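Local structure of 11S globulin (Wrightia tinctoria, 5WXU) at residues C44-V49 and L75-I80; H56-E61 and S65-P70; A333-L338 and V358-G363; S354-T359 and Y394-G399; L365-S370 and F386-N391. The protein probably serves as a hexameric seed storage globulin of the cupin family and binds the plant hormone auxin in the crystal. All blocks are in the same frame, centred on the assembly; numbering follows the deposited sequence.

Following the chain from its N terminus, contact 1 closes the first loop by a disulfide between the 44-49 loop and helix 73-78; within that loop lies contact 2, the short hairpin that starts the N-terminal cupin domain. The C-terminal cupin domain holds the other three. Contact 3 joins strand 332-338 to the corner after strand 354-359, and contact 4 starts on that same strand, so the two share Val358 and Thr359. Contact 4 closes at strand 393-399 and encloses contact 5, which packs the same two barrel sheets together through strands 361-368 and 385-388. The halves meet at several points, among them Cys77 and Leu46 on Pro389, and Trp68 of contact 2 on Tyr357 of contact 4.

Contact 1 of 5, residues C44-V49 and L75-I80; sequences CDLQRV and LQCAGI
The non-regular loop at Cys44 runs up against the last turn of helix 73-78, bringing Cys44 CA within 4.8 Å of Cys77 CA. The link is a disulfide, with Cys44 SG and Cys77 SG 2.1 Å apart and a right-handed SG-SG torsion of 110°. The two halves reach it differently: in Cys77 the sulfur stands anti to the backbone N (chi1 164°), whereas in Cys44 it lies beside its own N (chi1 -81°). As in 11S globulins generally, this bridge is internal to the acidic chain, and it ties the segment preceding the first cupin strand to the helix between strands 63-67 and 80-87. Leu46 adds a looser apolar contact, its CD1 resting 4.2 Å from Cys77 CB. Cys44 and Leu46 are set on the same flank by an inverse gamma turn centred on Asp45, closed by a weak bond from Leu46 N to Cys44 O; Tyr392 OH bonds to both of those backbone atoms. Beyond Cys77 the helix ends at Gly79, which has positive phi, and Ile80 N bonds to Leu75 O at 3.1 Å. Asp194 of a neighbouring subunit accepts a hydrogen bond from Cys44 N.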
# COMPACT_ATOMS: atom_id res chain seq x y z
N CYS B 44 7.73 -31.59 -1.36
CA CYS B 44 8.98 -30.99 -0.97
C CYS B 44 9.61 -31.75 0.23
O CYS B 44 10.55 -31.26 0.89
CB CYS B 44 8.78 -29.53 -0.58
SG CYS B 44 8.71 -28.45 -2.06
N ASP B 45 9.17 -32.98 0.43
CA ASP B 45 9.78 -33.80 1.50
C ASP B 45 10.81 -34.65 0.78
O ASP B 45 10.54 -35.78 0.38
CB ASP B 45 8.73 -34.63 2.16
CG ASP B 45 9.31 -35.51 3.27
OD1 ASP B 45 10.45 -35.28 3.69
OD2 ASP B 45 8.61 -36.43 3.70
N LEU B 46 11.96 -34.05 0.56
CA LEU B 46 13.01 -34.69 -0.20
C LEU B 46 14.07 -35.27 0.74
O LEU B 46 14.62 -34.58 1.68
CB LEU B 46 13.69 -33.69 -1.16
CG LEU B 46 12.74 -32.77 -1.96
CD1 LEU B 46 13.56 -31.78 -2.81
CD2 LEU B 46 11.83 -33.62 -2.80
N GLN B 47 14.40 -36.51 0.46
CA GLN B 47 15.39 -37.25 1.26
C GLN B 47 16.77 -37.02 0.68
O GLN B 47 17.76 -37.07 1.40
CB GLN B 47 15.05 -38.75 1.29
CG GLN B 47 13.68 -39.07 1.92
CD GLN B 47 12.46 -38.67 1.04
OE1 GLN B 47 12.51 -38.66 -0.21
NE2 GLN B 47 11.36 -38.33 1.72
N ARG B 48 16.84 -36.73 -0.62
CA ARG B 48 18.06 -36.39 -1.28
C ARG B 48 17.85 -35.26 -2.29
O ARG B 48 16.77 -35.13 -2.85
CB ARG B 48 18.67 -37.64 -1.97
CG ARG B 48 18.33 -37.89 -3.44
CD ARG B 48 19.01 -39.18 -3.96
NE ARG B 48 20.46 -39.17 -3.74
CZ ARG B 48 21.31 -40.13 -4.13
NH1 ARG B 48 20.88 -41.20 -4.79
NH2 ARG B 48 22.61 -40.00 -3.86
N VAL B 49 18.87 -34.43 -2.48
CA VAL B 49 18.96 -33.49 -3.56
C VAL B 49 20.33 -33.72 -4.21
O VAL B 49 21.19 -34.36 -3.62
CB VAL B 49 18.67 -32.04 -3.08
CG1 VAL B 49 17.40 -32.02 -2.23
CG2 VAL B 49 19.82 -31.45 -2.33
N LEU B 75 13.00 -29.89 -8.98
CA LEU B 75 12.36 -28.83 -9.77
C LEU B 75 10.88 -28.74 -9.49
O LEU B 75 10.30 -27.62 -9.43
CB LEU B 75 12.59 -29.02 -11.27
CG LEU B 75 13.77 -28.27 -11.85
CD1 LEU B 75 15.05 -28.84 -11.36
CD2 LEU B 75 13.82 -28.20 -13.36
N GLN B 76 10.21 -29.89 -9.34
CA GLN B 76 8.80 -29.88 -9.01
C GLN B 76 8.55 -29.27 -7.66
O GLN B 76 7.58 -28.55 -7.53
CB GLN B 76 8.21 -31.28 -9.00
CG GLN B 76 8.30 -31.93 -10.33
CD GLN B 76 6.99 -32.10 -11.00
OE1 GLN B 76 6.85 -31.78 -12.20
NE2 GLN B 76 6.03 -32.66 -10.27
N CYS B 77 9.42 -29.57 -6.68
CA CYS B 77 9.32 -29.00 -5.31
C CYS B 77 9.52 -27.45 -5.35
O CYS B 77 8.74 -26.69 -4.76
CB CYS B 77 10.37 -29.60 -4.34
SG CYS B 77 10.63 -28.66 -2.82
N ALA B 78 10.50 -27.01 -6.14
CA ALA B 78 10.81 -25.60 -6.20
C ALA B 78 9.84 -24.82 -7.08
O ALA B 78 9.77 -23.58 -6.98
CB ALA B 78 12.20 -25.38 -6.69
N GLY B 79 9.09 -25.52 -7.91
CA GLY B 79 8.12 -24.88 -8.73
C GLY B 79 8.74 -24.15 -9.91
O GLY B 79 8.27 -23.10 -10.31
N ILE B 80 9.85 -24.68 -10.44
CA ILE B 80 10.58 -23.95 -11.47
C ILE B 80 10.87 -24.79 -12.68
O ILE B 80 10.89 -26.03 -12.57
CB ILE B 80 11.90 -23.31 -10.93
CG1 ILE B 80 12.89 -24.32 -10.41
CG2 ILE B 80 11.68 -22.18 -9.90
CD1 ILE B 80 14.01 -24.48 -11.46

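Contact 2 of 5, residues H56-E61 and S65-P70; sequences HRIQHE and SEIWDP
His60 and Ser65 meet at the turn end of an antiparallel beta hairpin, the imidazole presenting its edge so that NE2 lies 3.0 Å from Ser65 OG, with the hydroxyl in the plane of the ring. The His60 CG lies beside the backbone N (chi1 -42°), which brings the NE2 edge to Ser65 OG. Ser65 OG also bonds to His85 ND1, so the hydroxyl bridges two imidazoles. With an alanine in place of His60, Ser65 OG would probably keep only His85 of its two imidazole partners, and the space beside Trp222 and Met258 would be poorly filled.

Ile58 and Ile67 point to the same face of the hairpin as Ser65 and cross obliquely, touching through CD1 of each at 3.7 Å. The edge of the His56 ring meets Ile58 CG1 on this face as well. On the other face Arg57 and Glu66 run side by side, their guanidinium and carboxylate planes 89° apart; the salt bridge from Arg57 NH2 to Glu66 OE2 is weak at 3.5 Å and, since Arg57 has a second conformer, probably only part-time. Glu66 OE1 turns instead to Arg84. In the ladder beneath, Ile58 N to Ser65 O and Ser65 N to Ile58 O both measure 2.8 Å; Ile67 N donates to His56 O, while the return bond from His56 N to Ile67 O is weak.

Strand 56-60 is the outermost strand of its sheet within the chain; strand 63-67 separates it from strand 80-87, while strands 221-224 and 258-260 pack against the His60 and Ser65 face.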
# COMPACT_ATOMS: atom_id res chain seq x y z
N HIS B 56 18.07 -32.58 -21.89
CA HIS B 56 17.61 -32.61 -23.27
C HIS B 56 18.17 -31.36 -23.91
O HIS B 56 18.29 -30.30 -23.24
CB HIS B 56 16.09 -32.65 -23.29
CG HIS B 56 15.46 -32.92 -24.63
ND1 HIS B 56 15.08 -34.18 -25.05
CD2 HIS B 56 15.05 -32.07 -25.61
CE1 HIS B 56 14.49 -34.09 -26.24
NE2 HIS B 56 14.46 -32.82 -26.60
N ARG B 57 18.50 -31.48 -25.18
CA ARG B 57 19.01 -30.42 -25.99
C ARG B 57 18.11 -30.26 -27.20
O ARG B 57 17.74 -31.24 -27.83
CB ARG B 57 20.42 -30.75 -26.46
CG ARG B 57 21.15 -29.64 -27.19
CD ARG B 57 22.61 -30.00 -27.50
NE ARG B 57 23.56 -29.77 -26.40
CZ ARG B 57 24.84 -29.42 -26.57
NH1 ARG B 57 25.33 -29.21 -27.79
NH2 ARG B 57 25.63 -29.24 -25.53
N ILE B 58 17.75 -29.03 -27.51
CA ILE B 58 17.09 -28.69 -28.76
C ILE B 58 18.01 -27.87 -29.62
O ILE B 58 18.46 -26.74 -29.22
CB ILE B 58 15.82 -27.90 -28.52
CG1 ILE B 58 14.87 -28.71 -27.62
CG2 ILE B 58 15.17 -27.53 -29.84
CD1 ILE B 58 13.79 -27.85 -27.04
N GLN B 59 18.25 -28.37 -30.83
CA GLN B 59 19.01 -27.62 -31.84
C GLN B 59 18.27 -26.59 -32.67
O GLN B 59 17.20 -26.84 -33.22
CB GLN B 59 19.62 -28.62 -32.86
CG GLN B 59 20.91 -29.24 -32.41
CD GLN B 59 22.02 -28.21 -32.25
OE1 GLN B 59 22.08 -27.16 -32.91
NE2 GLN B 59 22.86 -28.48 -31.31
N HIS B 60 18.86 -25.44 -32.84
CA HIS B 60 18.34 -24.51 -33.80
C HIS B 60 19.39 -24.24 -34.85
O HIS B 60 20.55 -24.64 -34.68
CB HIS B 60 17.92 -23.17 -33.08
CG HIS B 60 17.19 -23.39 -31.78
ND1 HIS B 60 15.89 -23.85 -31.72
CD2 HIS B 60 17.59 -23.23 -30.48
CE1 HIS B 60 15.54 -24.02 -30.45
NE2 HIS B 60 16.56 -23.67 -29.68
N GLU B 61 19.06 -23.42 -35.82
CA GLU B 61 20.03 -23.02 -36.80
C GLU B 61 21.19 -22.28 -36.17
O GLU B 61 22.35 -22.54 -36.51
CB GLU B 61 19.39 -22.12 -37.81
CG GLU B 61 20.37 -21.53 -38.77
CD GLU B 61 19.77 -20.70 -39.83
OE1 GLU B 61 19.38 -19.54 -39.58
OE2 GLU B 61 19.77 -21.20 -40.97
N SER B 65 19.15 -25.03 -27.16
CA SER B 65 18.54 -24.88 -25.83
C SER B 65 18.64 -26.12 -25.04
O SER B 65 18.14 -27.14 -25.46
CB SER B 65 17.07 -24.47 -26.00
OG SER B 65 16.96 -23.28 -26.78
N GLU B 66 19.16 -26.05 -23.82
CA GLU B 66 19.28 -27.21 -22.95
C GLU B 66 18.31 -27.06 -21.83
O GLU B 66 18.28 -25.96 -21.20
CB GLU B 66 20.70 -27.33 -22.37
CG GLU B 66 21.78 -27.33 -23.44
CD GLU B 66 23.16 -27.60 -22.78
OE1 GLU B 66 23.79 -26.68 -22.28
OE2 GLU B 66 23.59 -28.75 -22.76
N ILE B 67 17.52 -28.10 -21.60
CA ILE B 67 16.44 -28.09 -20.63
C ILE B 67 16.70 -29.04 -19.50
O ILE B 67 17.02 -30.23 -19.73
CB ILE B 67 15.12 -28.43 -21.32
CG1 ILE B 67 14.88 -27.44 -22.44
CG2 ILE B 67 13.98 -28.47 -20.31
CD1 ILE B 67 13.73 -27.89 -23.32
N TRP B 68 16.56 -28.56 -18.25
CA TRP B 68 16.64 -29.46 -17.08
C TRP B 68 15.34 -30.18 -17.00
O TRP B 68 14.26 -29.64 -17.38
CB TRP B 68 16.91 -28.70 -15.77
CG TRP B 68 18.38 -28.35 -15.50
CD1 TRP B 68 19.13 -29.00 -14.66
CD2 TRP B 68 19.22 -27.33 -16.12
NE1 TRP B 68 20.39 -28.50 -14.66
CE2 TRP B 68 20.49 -27.46 -15.54
CE3 TRP B 68 19.02 -26.30 -17.08
CZ2 TRP B 68 21.56 -26.65 -15.87
CZ3 TRP B 68 20.09 -25.47 -17.39
CH2 TRP B 68 21.35 -25.64 -16.78
N ASP B 69 15.39 -31.42 -16.51
CA ASP B 69 14.18 -32.25 -16.47
C ASP B 69 13.13 -31.60 -15.54
O ASP B 69 13.31 -31.58 -14.34
CB ASP B 69 14.52 -33.62 -15.91
CG ASP B 69 13.40 -34.61 -16.03
OD1 ASP B 69 12.19 -34.25 -16.21
OD2 ASP B 69 13.71 -35.79 -15.87
N PRO B 70 11.97 -31.17 -16.10
CA PRO B 70 10.92 -30.47 -15.34
C PRO B 70 10.20 -31.35 -14.38
O PRO B 70 9.60 -30.82 -13.42
CB PRO B 70 9.97 -29.92 -16.41
CG PRO B 70 10.24 -30.68 -17.61
CD PRO B 70 11.58 -31.35 -17.51

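Contact 3 of 5, residues A333-L338 and V358-G363; sequences ANREYL and VTRGSG
Arg360 reaches across a corner of the C-terminal cupin beta barrel to Arg335 and Tyr337 of strand 332-338. The corner is a classic beta bulge: Thr359 and Arg360 together face Glu404 as the chain passes from strand 354-359 to strand 361-368. From the backbone the CB of Arg360 points toward the other strand, and CG follows anti to the carbonyl carbon (chi1 -67°). CG and CD make no contact with 333-338, while Leu300 packs on the side chain; after the bend at chi3 (-113°), NE and CZ lead to NH1 and NH2, which meet Tyr337 and Arg335. NH1 comes to 3.9 Å from Tyr337 CE1, and that carbon stands over one face of the guanidinium, displaced toward its rim. Ring and guanidinium planes are 39° apart, so the two are inclined and not stacked. NH2 lies 4.2 Å from Arg335 NH1, the two guanidinium planes nearly parallel.

The like charges are probably offset by Glu404, whose OE2 forms salt bridges with both Arg360 NH2 and Arg335 NH1. Glu273 of a neighbouring subunit adds a second carboxylate at Arg335 NH1 and packs on Tyr337 and Arg360, so the arginine pair probably depends on the assembly for part of its charge balance. Behind its NH1, Arg335 NE gives a hydrogen bond to Leu299 O.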
# COMPACT_ATOMS: atom_id res chain seq x y z
N ALA B 333 17.58 -12.43 -6.47
CA ALA B 333 18.78 -13.19 -6.87
C ALA B 333 19.99 -12.70 -6.18
O ALA B 333 19.93 -11.76 -5.46
CB ALA B 333 18.96 -13.04 -8.39
N ASN B 334 21.07 -13.47 -6.28
CA ASN B 334 22.39 -13.06 -5.77
C ASN B 334 23.50 -13.68 -6.61
O ASN B 334 23.25 -14.62 -7.32
CB ASN B 334 22.53 -13.31 -4.28
CG ASN B 334 22.72 -14.77 -3.94
OD1 ASN B 334 23.52 -15.43 -4.59
ND2 ASN B 334 22.05 -15.26 -2.93
N ARG B 335 24.68 -13.10 -6.50
CA ARG B 335 25.92 -13.63 -7.04
C ARG B 335 26.79 -13.83 -5.83
O ARG B 335 27.00 -12.85 -5.06
CB ARG B 335 26.58 -12.68 -8.02
CG ARG B 335 27.83 -13.39 -8.60
CD ARG B 335 28.57 -12.57 -9.66
NE ARG B 335 29.27 -11.46 -9.06
CZ ARG B 335 30.58 -11.43 -8.74
NH1 ARG B 335 31.42 -12.42 -9.01
NH2 ARG B 335 31.03 -10.31 -8.21
N GLU B 336 27.36 -15.04 -5.68
CA GLU B 336 28.33 -15.26 -4.62
C GLU B 336 29.63 -15.66 -5.27
O GLU B 336 29.68 -16.47 -6.20
CB GLU B 336 27.88 -16.40 -3.69
CG GLU B 336 26.58 -16.20 -2.96
CD GLU B 336 26.24 -17.43 -2.10
OE1 GLU B 336 26.64 -18.53 -2.48
OE2 GLU B 336 25.56 -17.28 -1.07
N TYR B 337 30.71 -15.02 -4.82
CA TYR B 337 32.07 -15.30 -5.28
C TYR B 337 32.89 -15.67 -4.05
O TYR B 337 33.04 -14.89 -3.14
CB TYR B 337 32.64 -14.14 -6.08
CG TYR B 337 33.95 -14.50 -6.66
CD1 TYR B 337 34.03 -15.31 -7.81
CD2 TYR B 337 35.12 -14.14 -6.03
CE1 TYR B 337 35.27 -15.73 -8.33
CE2 TYR B 337 36.35 -14.53 -6.51
CZ TYR B 337 36.43 -15.31 -7.67
OH TYR B 337 37.68 -15.65 -8.13
N LEU B 338 33.42 -16.88 -4.05
CA LEU B 338 34.29 -17.35 -3.00
C LEU B 338 35.69 -17.56 -3.52
O LEU B 338 35.91 -18.21 -4.52
CB LEU B 338 33.78 -18.64 -2.37
CG LEU B 338 32.44 -18.52 -1.66
CD1 LEU B 338 31.97 -19.89 -1.23
CD2 LEU B 338 32.52 -17.57 -0.48
N VAL B 358 26.23 -22.89 -10.98
CA VAL B 358 27.65 -22.66 -10.78
C VAL B 358 28.28 -22.19 -12.09
O VAL B 358 28.31 -22.94 -13.08
CB VAL B 358 28.33 -23.95 -10.34
CG1 VAL B 358 29.79 -23.69 -9.97
CG2 VAL B 358 27.65 -24.58 -9.16
N THR B 359 28.74 -20.97 -12.12
CA THR B 359 29.31 -20.40 -13.30
C THR B 359 30.79 -20.59 -13.40
O THR B 359 31.31 -20.53 -14.53
CB THR B 359 29.00 -18.92 -13.44
OG1 THR B 359 29.18 -18.28 -12.18
CG2 THR B 359 27.53 -18.80 -13.86
N ARG B 360 31.46 -20.80 -12.27
CA ARG B 360 32.94 -20.87 -12.24
C ARG B 360 33.35 -21.70 -11.10
O ARG B 360 32.81 -21.61 -9.98
CB ARG B 360 33.61 -19.52 -12.07
CG ARG B 360 33.47 -18.54 -13.20
CD ARG B 360 34.48 -17.39 -13.12
NE ARG B 360 33.82 -16.09 -12.87
CZ ARG B 360 34.42 -14.98 -12.39
NH1 ARG B 360 35.74 -14.97 -12.10
NH2 ARG B 360 33.69 -13.87 -12.19
N GLY B 361 34.37 -22.52 -11.29
CA GLY B 361 34.92 -23.15 -10.11
C GLY B 361 34.24 -24.38 -9.62
O GLY B 361 33.51 -25.05 -10.36
N SER B 362 34.39 -24.67 -8.33
CA SER B 362 33.87 -25.86 -7.74
C SER B 362 33.90 -25.72 -6.23
O SER B 362 34.49 -24.80 -5.70
CB SER B 362 34.70 -27.11 -8.14
OG SER B 362 36.02 -26.97 -7.63
N GLY B 363 33.25 -26.61 -5.58
CA GLY B 363 33.28 -26.67 -4.12
C GLY B 363 32.52 -27.83 -3.54
O GLY B 363 32.07 -28.69 -4.26

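Contact 4 of 5, residues S354-T359 and Y394-G399; sequences SISYVT and YLKQAG
The Tyr394 ring, whose OH stands 4.5 Å from Ser354 OG, takes Ile388 CD1 over one face and Lys396 CE at an edge, in its plane. It belongs to the inside of the C-terminal cupin barrel, where strands 354-359 and 393-399 come from different sheets and face each other across the interior, with Ser354 CA and Tyr394 CA 10.9 Å apart. No direct hydrogen bond joins the two segments; a water does. It bonds to Tyr394 OH at 2.7 Å and weakly to Lys396 NZ, from which it accepts. Its link to Ser354 OG, at 3.5 Å, is weak and doubtful, as Ser354 has a second conformer. Tyr394 OH also bonds to Asn349 OD1, so the phenol has a partner independent of the water.

The lysine side chain, bent at chi3 and chi4 (both -125°), curls its ammonium toward the water and toward Ser356. Its charge inside the barrel is probably eased by Glu336, a long and weak ion pair, as well as by the water. The Ser356 hydroxyl is hydrogen-bonded to Thr407 OG1, and Ser356 OG lies 4.1 Å from Lys396 NZ.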
# COMPACT_ATOMS: atom_id res chain seq x y z
N SER B 354 15.90 -21.85 -3.00
CA SER B 354 17.04 -21.31 -3.74
C SER B 354 17.39 -22.24 -4.88
O SER B 354 17.42 -23.47 -4.72
CB SER B 354 18.29 -21.00 -2.86
OG SER B 354 18.77 -22.17 -2.25
N ILE B 355 17.60 -21.64 -6.04
CA ILE B 355 18.02 -22.36 -7.24
C ILE B 355 19.37 -21.74 -7.67
O ILE B 355 19.44 -20.57 -8.14
CB ILE B 355 16.99 -22.18 -8.36
CG1 ILE B 355 15.61 -22.63 -7.91
CG2 ILE B 355 17.42 -22.89 -9.62
CD1 ILE B 355 14.74 -21.55 -7.31
N SER B 356 20.45 -22.52 -7.53
CA SER B 356 21.84 -22.04 -7.79
C SER B 356 22.44 -22.63 -9.05
O SER B 356 22.18 -23.77 -9.35
CB SER B 356 22.75 -22.37 -6.66
OG SER B 356 22.37 -21.72 -5.44
N TYR B 357 23.15 -21.79 -9.79
CA TYR B 357 23.89 -22.25 -10.98
C TYR B 357 25.34 -21.92 -10.79
O TYR B 357 25.67 -20.81 -10.49
CB TYR B 357 23.37 -21.49 -12.17
CG TYR B 357 23.99 -21.94 -13.46
CD1 TYR B 357 23.69 -23.20 -13.98
CD2 TYR B 357 24.87 -21.14 -14.13
CE1 TYR B 357 24.34 -23.65 -15.13
CE2 TYR B 357 25.45 -21.54 -15.33
CZ TYR B 357 25.15 -22.81 -15.82
OH TYR B 357 25.80 -23.24 -16.99
N VAL B 358 26.23 -22.89 -10.98
CA VAL B 358 27.65 -22.66 -10.78
C VAL B 358 28.28 -22.19 -12.09
O VAL B 358 28.31 -22.94 -13.08
CB VAL B 358 28.33 -23.95 -10.34
CG1 VAL B 358 29.79 -23.69 -9.97
CG2 VAL B 358 27.65 -24.58 -9.16
N THR B 359 28.74 -20.97 -12.12
CA THR B 359 29.31 -20.40 -13.30
C THR B 359 30.79 -20.59 -13.40
O THR B 359 31.31 -20.53 -14.53
CB THR B 359 29.00 -18.92 -13.44
OG1 THR B 359 29.18 -18.28 -12.18
CG2 THR B 359 27.53 -18.80 -13.86
N TYR B 394 22.10 -25.57 4.92
CA TYR B 394 23.20 -25.85 3.97
C TYR B 394 24.48 -25.14 4.24
O TYR B 394 24.48 -24.03 4.77
CB TYR B 394 22.79 -25.58 2.53
CG TYR B 394 22.36 -24.16 2.21
CD1 TYR B 394 21.18 -23.65 2.68
CD2 TYR B 394 23.05 -23.40 1.30
CE1 TYR B 394 20.76 -22.40 2.35
CE2 TYR B 394 22.65 -22.11 0.95
CZ TYR B 394 21.48 -21.63 1.49
OH TYR B 394 21.01 -20.37 1.16
N LEU B 395 25.58 -25.76 3.81
CA LEU B 395 26.95 -25.21 3.96
C LEU B 395 27.66 -25.34 2.63
O LEU B 395 27.62 -26.41 2.08
CB LEU B 395 27.83 -26.13 4.82
CG LEU B 395 27.59 -26.23 6.28
CD1 LEU B 395 26.54 -27.30 6.50
CD2 LEU B 395 28.92 -26.48 7.00
N LYS B 396 28.43 -24.34 2.22
CA LYS B 396 29.18 -24.35 0.99
C LYS B 396 30.63 -23.98 1.33
O LYS B 396 30.88 -23.09 2.16
CB LYS B 396 28.64 -23.30 -0.06
CG LYS B 396 27.12 -23.28 -0.30
CD LYS B 396 26.68 -22.31 -1.45
CE LYS B 396 25.63 -21.26 -1.05
NZ LYS B 396 24.40 -21.31 -1.92
N GLN B 397 31.58 -24.66 0.67
CA GLN B 397 33.00 -24.29 0.74
C GLN B 397 33.58 -24.40 -0.65
O GLN B 397 33.37 -25.43 -1.34
CB GLN B 397 33.78 -25.23 1.62
CG GLN B 397 35.26 -24.83 1.72
CD GLN B 397 35.98 -25.51 2.84
OE1 GLN B 397 35.64 -26.64 3.23
NE2 GLN B 397 37.01 -24.84 3.36
N ALA B 398 34.30 -23.39 -1.04
CA ALA B 398 34.92 -23.37 -2.39
C ALA B 398 36.09 -24.33 -2.38
O ALA B 398 36.77 -24.53 -1.34
CB ALA B 398 35.43 -22.02 -2.77
N GLY B 399 36.36 -24.89 -3.54
CA GLY B 399 37.57 -25.66 -3.71
C GLY B 399 38.73 -24.77 -4.06
O GLY B 399 38.68 -23.54 -4.01
O HOH W 1 21.40 -20.06 -1.47

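Contact 5 of 5, residues L365-S370 and F386-N391; sequences LQVGGS and FIIPQN
Leu365 and Phe386 make the tight end of this contact, where strands 361-368 and 385-388 bring the two sheets of the C-terminal cupin barrel face to face. Leu365 CD2 stands over one face of the ring, 4.0 Å from its centroid and 26° off the normal, a CH-pi contact whose closest pair is Leu365 CD2 to Phe386 CD1 at 3.6 Å. The side chains come from opposite directions. Leu365 has CG anti to its backbone N, while Phe386 takes the crowded position between N and carbonyl carbon (chi1 58°), which lifts its ring to meet the leucine methyl. Ile388 CD1 borders the same ring in its plane, at the edge, and Leu365 CD1 lies 4.3 Å from Ile388 CD1.

Farther along, the packing is looser although the backbones draw closer, with Val367 CA and Ile388 CA 7.6 Å apart against 9.6 Å between Leu365 CA and Phe386 CA. The strands run at 35° to each other, and beyond them the loops from Gly369 and Gln390 no longer meet each other. Their polar ends turn instead to a neighbouring subunit: Ser370 OG bonds to its Tyr200 OH, and Gln390 OE1 to its Gln192 N. Within the barrel the loose end is reduced to one apolar touch, Val367 CG2 to Ile388 CG1 at 4.4 Å.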
# COMPACT_ATOMS: atom_id res chain seq x y z
N LEU B 365 29.26 -28.83 -1.17
CA LEU B 365 27.94 -28.48 -0.66
C LEU B 365 27.44 -29.61 0.28
O LEU B 365 27.41 -30.77 -0.06
CB LEU B 365 26.97 -28.24 -1.83
CG LEU B 365 25.49 -28.08 -1.43
CD1 LEU B 365 25.26 -26.72 -0.79
CD2 LEU B 365 24.64 -28.26 -2.68
N GLN B 366 27.03 -29.24 1.46
CA GLN B 366 26.25 -30.12 2.31
C GLN B 366 24.87 -29.52 2.59
O GLN B 366 24.75 -28.32 2.85
CB GLN B 366 26.97 -30.44 3.59
CG GLN B 366 26.18 -31.38 4.46
CD GLN B 366 26.99 -32.06 5.50
OE1 GLN B 366 27.80 -31.43 6.19
NE2 GLN B 366 26.73 -33.37 5.67
N VAL B 367 23.87 -30.38 2.47
CA VAL B 367 22.49 -29.99 2.73
C VAL B 367 21.89 -30.94 3.75
O VAL B 367 22.05 -32.19 3.62
CB VAL B 367 21.65 -30.07 1.49
CG1 VAL B 367 20.25 -29.52 1.76
CG2 VAL B 367 22.30 -29.32 0.37
N GLY B 368 21.22 -30.36 4.73
CA GLY B 368 20.44 -31.06 5.78
C GLY B 368 18.91 -30.75 5.68
O GLY B 368 18.51 -29.59 5.45
N GLY B 369 18.09 -31.76 5.86
CA GLY B 369 16.63 -31.61 5.87
C GLY B 369 15.99 -32.15 7.13
O GLY B 369 16.41 -31.85 8.26
N SER B 370 15.01 -33.03 6.90
CA SER B 370 14.13 -33.53 7.93
C SER B 370 14.62 -34.81 8.63
O SER B 370 14.07 -35.19 9.64
CB SER B 370 12.77 -33.78 7.30
OG SER B 370 12.15 -32.57 6.88
N PHE B 386 21.67 -26.47 -8.67
CA PHE B 386 21.25 -27.14 -7.40
C PHE B 386 20.17 -26.37 -6.68
O PHE B 386 20.17 -25.09 -6.70
CB PHE B 386 22.40 -27.53 -6.43
CG PHE B 386 23.29 -26.43 -5.95
CD1 PHE B 386 23.01 -25.78 -4.76
CD2 PHE B 386 24.44 -26.07 -6.62
CE1 PHE B 386 23.82 -24.79 -4.26
CE2 PHE B 386 25.24 -25.05 -6.15
CZ PHE B 386 24.95 -24.44 -4.93
N ILE B 387 19.21 -27.14 -6.17
CA ILE B 387 18.01 -26.60 -5.52
C ILE B 387 18.13 -26.89 -4.03
O ILE B 387 18.39 -27.99 -3.64
CB ILE B 387 16.71 -27.22 -6.09
CG1 ILE B 387 16.35 -26.66 -7.46
CG2 ILE B 387 15.51 -26.85 -5.24
CD1 ILE B 387 17.40 -26.57 -8.43
N ILE B 388 17.99 -25.86 -3.19
CA ILE B 388 17.90 -25.98 -1.77
C ILE B 388 16.50 -25.49 -1.35
O ILE B 388 16.26 -24.26 -1.39
CB ILE B 388 18.96 -25.23 -1.01
CG1 ILE B 388 20.34 -25.75 -1.42
CG2 ILE B 388 18.82 -25.51 0.46
CD1 ILE B 388 21.43 -24.82 -1.18
N PRO B 389 15.61 -26.39 -1.00
CA PRO B 389 14.25 -25.92 -0.53
C PRO B 389 14.31 -25.09 0.74
O PRO B 389 15.23 -25.22 1.56
CB PRO B 389 13.47 -27.23 -0.25
CG PRO B 389 14.23 -28.29 -1.07
CD PRO B 389 15.67 -27.87 -0.95
N GLN B 390 13.33 -24.20 0.87
CA GLN B 390 13.01 -23.48 2.10
C GLN B 390 13.25 -24.29 3.36
O GLN B 390 12.86 -25.46 3.42
CB GLN B 390 11.56 -23.08 2.02
CG GLN B 390 11.03 -22.40 3.27
CD GLN B 390 9.52 -22.07 3.21
OE1 GLN B 390 8.77 -22.48 2.32
NE2 GLN B 390 9.06 -21.28 4.19
N ASN B 391 14.05 -23.70 4.24
CA ASN B 391 14.32 -24.16 5.57
C ASN B 391 15.32 -25.32 5.61
O ASN B 391 15.69 -25.71 6.72
CB ASN B 391 13.05 -24.57 6.36
CG ASN B 391 12.21 -23.40 6.82
OD1 ASN B 391 12.60 -22.19 6.72
ND2 ASN B 391 11.05 -23.72 7.37